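PDB 6C9B: PLP-Dependent L-Arginine Hydroxylase MppP from Streptomyces wadayamensis, which is a pyridoxal-phosphate-dependent oxidase that acts on L-arginine, giving 4-hydroxy-2-ketoarginine and 2-ketoarginine. Local coordinates for residues C211-I216 / V234-I239. Residues are numbered along the deposited sequence; the frame is centred on the assembly and turned at random.
Sequences CRWVVI and VFSEDI
Val215 and Val234 form an antiparallel hydrogen-bonded pair, Val215 N to Val234 O and Val234 N to Val215 O, both 2.8 Å. Two residues away in each segment, past non-hydrogen-bonded Val214/Phe235, Ser236 N donates to Trp213 O (3.0 Å). Ser236 also opens the type I turn to Ile239, and its side chain continues the ladder: Ser236 OG accepts from Trp213 N (3.1 Å, N-H...O 167°) and donates to Asp238 OD1. Water 1 links that oxygen to Cys211 O. Arg212 presents its NE/NH2 edge to Ile239 O, both nitrogens donating (2.9 and 2.8 Å), with the oxygen within 6° of the guanidinium plane.

Among nonpolar contacts, Ser236 CB makes a CH-pi contact 3.4 Å from the centroid of the Trp213 five-membered ring; with CG between backbone N and carbonyl carbon (chi1 55°), the indole turns one face to Ser236. Val234 CG1 meets the indole's edge at CZ3. On the sheet face of Val214 and Phe235, Val214 CG2 packs tightly against Ile239 CD1 (3.4 Å).

The contact joins strands 212-218 and 231-235, antiparallel neighbours in the large-domain sheet of this aminotransferase fold. Strand 184-188 flanks 212-218, helix 202-209 packs on Trp213, Val215 and Val234, and helix 90-101 covers Val214.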
loop_
_atom_site.group_PDB
_atom_site.type_symbol
_atom_site.label_atom_id
_atom_site.label_comp_id
_atom_site.label_asym_id
_atom_site.label_seq_id
_atom_site.Cartn_x
_atom_site.Cartn_y
_atom_site.Cartn_z
ATOM N N CYS B 211 -4.572 -28.428 5.977
ATOM C CA CYS B 211 -4.730 -27.904 4.632
ATOM C C CYS B 211 -3.710 -26.795 4.362
ATOM O O CYS B 211 -3.037 -26.285 5.267
ATOM C CB CYS B 211 -6.146 -27.377 4.445
ATOM S SG CYS B 211 -6.552 -25.956 5.540
ATOM N N ARG B 212 -3.553 -26.479 3.086
ATOM C CA ARG B 212 -2.851 -25.265 2.696
ATOM C C ARG B 212 -3.747 -24.100 3.037
ATOM O O ARG B 212 -4.942 -24.144 2.739
ATOM C CB ARG B 212 -2.559 -25.260 1.202
ATOM C CG ARG B 212 -1.735 -26.450 0.731
ATOM C CD ARG B 212 -1.935 -26.657 -0.773
ATOM N NE ARG B 212 -1.368 -25.559 -1.557
ATOM C CZ ARG B 212 -1.763 -25.245 -2.787
ATOM N NH1 ARG B 212 -2.728 -25.932 -3.385
ATOM N NH2 ARG B 212 -1.212 -24.234 -3.426
ATOM N N TRP B 213 -3.188 -23.062 3.666
ATOM C CA TRP B 213 -4.037 -21.967 4.103
ATOM C C TRP B 213 -3.306 -20.634 4.091
ATOM O O TRP B 213 -2.081 -20.545 4.181
ATOM C CB TRP B 213 -4.621 -22.206 5.519
ATOM C CG TRP B 213 -3.614 -22.476 6.603
ATOM C CD1 TRP B 213 -3.238 -23.712 7.086
ATOM C CD2 TRP B 213 -2.847 -21.512 7.363
ATOM N NE1 TRP B 213 -2.294 -23.578 8.063
ATOM C CE2 TRP B 213 -2.028 -22.247 8.255
ATOM C CE3 TRP B 213 -2.753 -20.113 7.356
ATOM C CZ2 TRP B 213 -1.140 -21.633 9.147
ATOM C CZ3 TRP B 213 -1.856 -19.502 8.239
ATOM C CH2 TRP B 213 -1.068 -20.265 9.124
ATOM N N VAL B 214 -4.112 -19.586 4.000
ATOM C CA VAL B 214 -3.651 -18.208 4.109
ATOM C C VAL B 214 -4.703 -17.471 4.906
ATOM O O VAL B 214 -5.895 -17.677 4.688
ATOM C CB VAL B 214 -3.480 -17.546 2.725
ATOM C CG1 VAL B 214 -3.198 -16.040 2.881
ATOM C CG2 VAL B 214 -2.377 -18.188 1.969
ATOM N N VAL B 215 -4.272 -16.608 5.825
ATOM C CA VAL B 215 -5.182 -15.736 6.546
ATOM C C VAL B 215 -4.672 -14.323 6.384
ATOM O O VAL B 215 -3.479 -14.079 6.552
ATOM C CB VAL B 215 -5.287 -16.075 8.042
ATOM C CG1 VAL B 215 -6.294 -15.126 8.730
ATOM C CG2 VAL B 215 -5.692 -17.533 8.242
ATOM N N ILE B 216 -5.565 -13.400 6.052
ATOM C CA ILE B 216 -5.212 -11.992 6.002
ATOM C C ILE B 216 -5.899 -11.325 7.174
ATOM O O ILE B 216 -7.110 -11.099 7.156
ATOM C CB ILE B 216 -5.612 -11.325 4.684
ATOM C CG1 ILE B 216 -4.902 -12.009 3.520
ATOM C CG2 ILE B 216 -5.197 -9.863 4.721
ATOM C CD1 ILE B 216 -5.327 -11.498 2.123
ATOM N N VAL B 234 -0.639 -14.173 6.628
ATOM C CA VAL B 234 -0.144 -15.341 7.338
ATOM C C VAL B 234 -0.400 -16.557 6.457
ATOM O O VAL B 234 -1.489 -16.685 5.895
ATOM C CB VAL B 234 -0.840 -15.508 8.707
ATOM C CG1 VAL B 234 -0.072 -16.479 9.569
ATOM C CG2 VAL B 234 -1.032 -14.166 9.440
ATOM N N PHE B 235 0.604 -17.427 6.297
ATOM C CA PHE B 235 0.470 -18.552 5.372
ATOM C C PHE B 235 1.051 -19.820 5.990
ATOM O O PHE B 235 1.974 -19.773 6.804
ATOM C CB PHE B 235 1.156 -18.239 4.033
ATOM C CG PHE B 235 2.602 -17.852 4.185
ATOM C CD1 PHE B 235 2.960 -16.523 4.433
ATOM C CD2 PHE B 235 3.603 -18.805 4.129
ATOM C CE1 PHE B 235 4.274 -16.182 4.593
ATOM C CE2 PHE B 235 4.928 -18.451 4.300
ATOM C CZ PHE B 235 5.263 -17.145 4.530
ATOM N N SER B 236 0.472 -20.949 5.604
ATOM C CA SER B 236 0.992 -22.253 5.990
ATOM C C SER B 236 2.345 -22.492 5.332
ATOM O O SER B 236 2.656 -21.942 4.273
ATOM C CB SER B 236 -0.007 -23.346 5.597
ATOM O OG SER B 236 -0.202 -23.445 4.188
ATOM N N GLU B 237 3.165 -23.326 5.981
ATOM C CA GLU B 237 4.504 -23.573 5.452
ATOM C C GLU B 237 4.445 -24.208 4.072
ATOM O O GLU B 237 5.322 -23.967 3.238
ATOM C CB GLU B 237 5.300 -24.468 6.399
ATOM C CG GLU B 237 5.454 -23.941 7.803
ATOM C CD GLU B 237 6.584 -24.633 8.547
ATOM O OE1 GLU B 237 7.464 -23.927 9.087
ATOM O OE2 GLU B 237 6.600 -25.884 8.573
ATOM N N ASP B 238 3.425 -25.019 3.816
ATOM C CA ASP B 238 3.254 -25.686 2.536
ATOM C C ASP B 238 2.339 -24.923 1.580
ATOM O O ASP B 238 1.746 -25.537 0.688
ATOM C CB ASP B 238 2.694 -27.092 2.765
ATOM C CG ASP B 238 1.300 -27.079 3.419
ATOM O OD1 ASP B 238 0.804 -25.989 3.821
ATOM O OD2 ASP B 238 0.693 -28.170 3.518
ATOM N N ILE B 239 2.207 -23.601 1.728
ATOM C CA ILE B 239 1.193 -22.892 0.948
ATOM C C ILE B 239 1.390 -23.144 -0.545
ATOM O O ILE B 239 0.418 -23.288 -1.294
ATOM C CB ILE B 239 1.202 -21.393 1.315
ATOM C CG1 ILE B 239 0.140 -20.618 0.543
ATOM C CG2 ILE B 239 2.532 -20.745 1.008
ATOM C CD1 ILE B 239 -1.268 -21.151 0.679
HETATM O O HOH W 1 -0.702 -26.912 6.147
#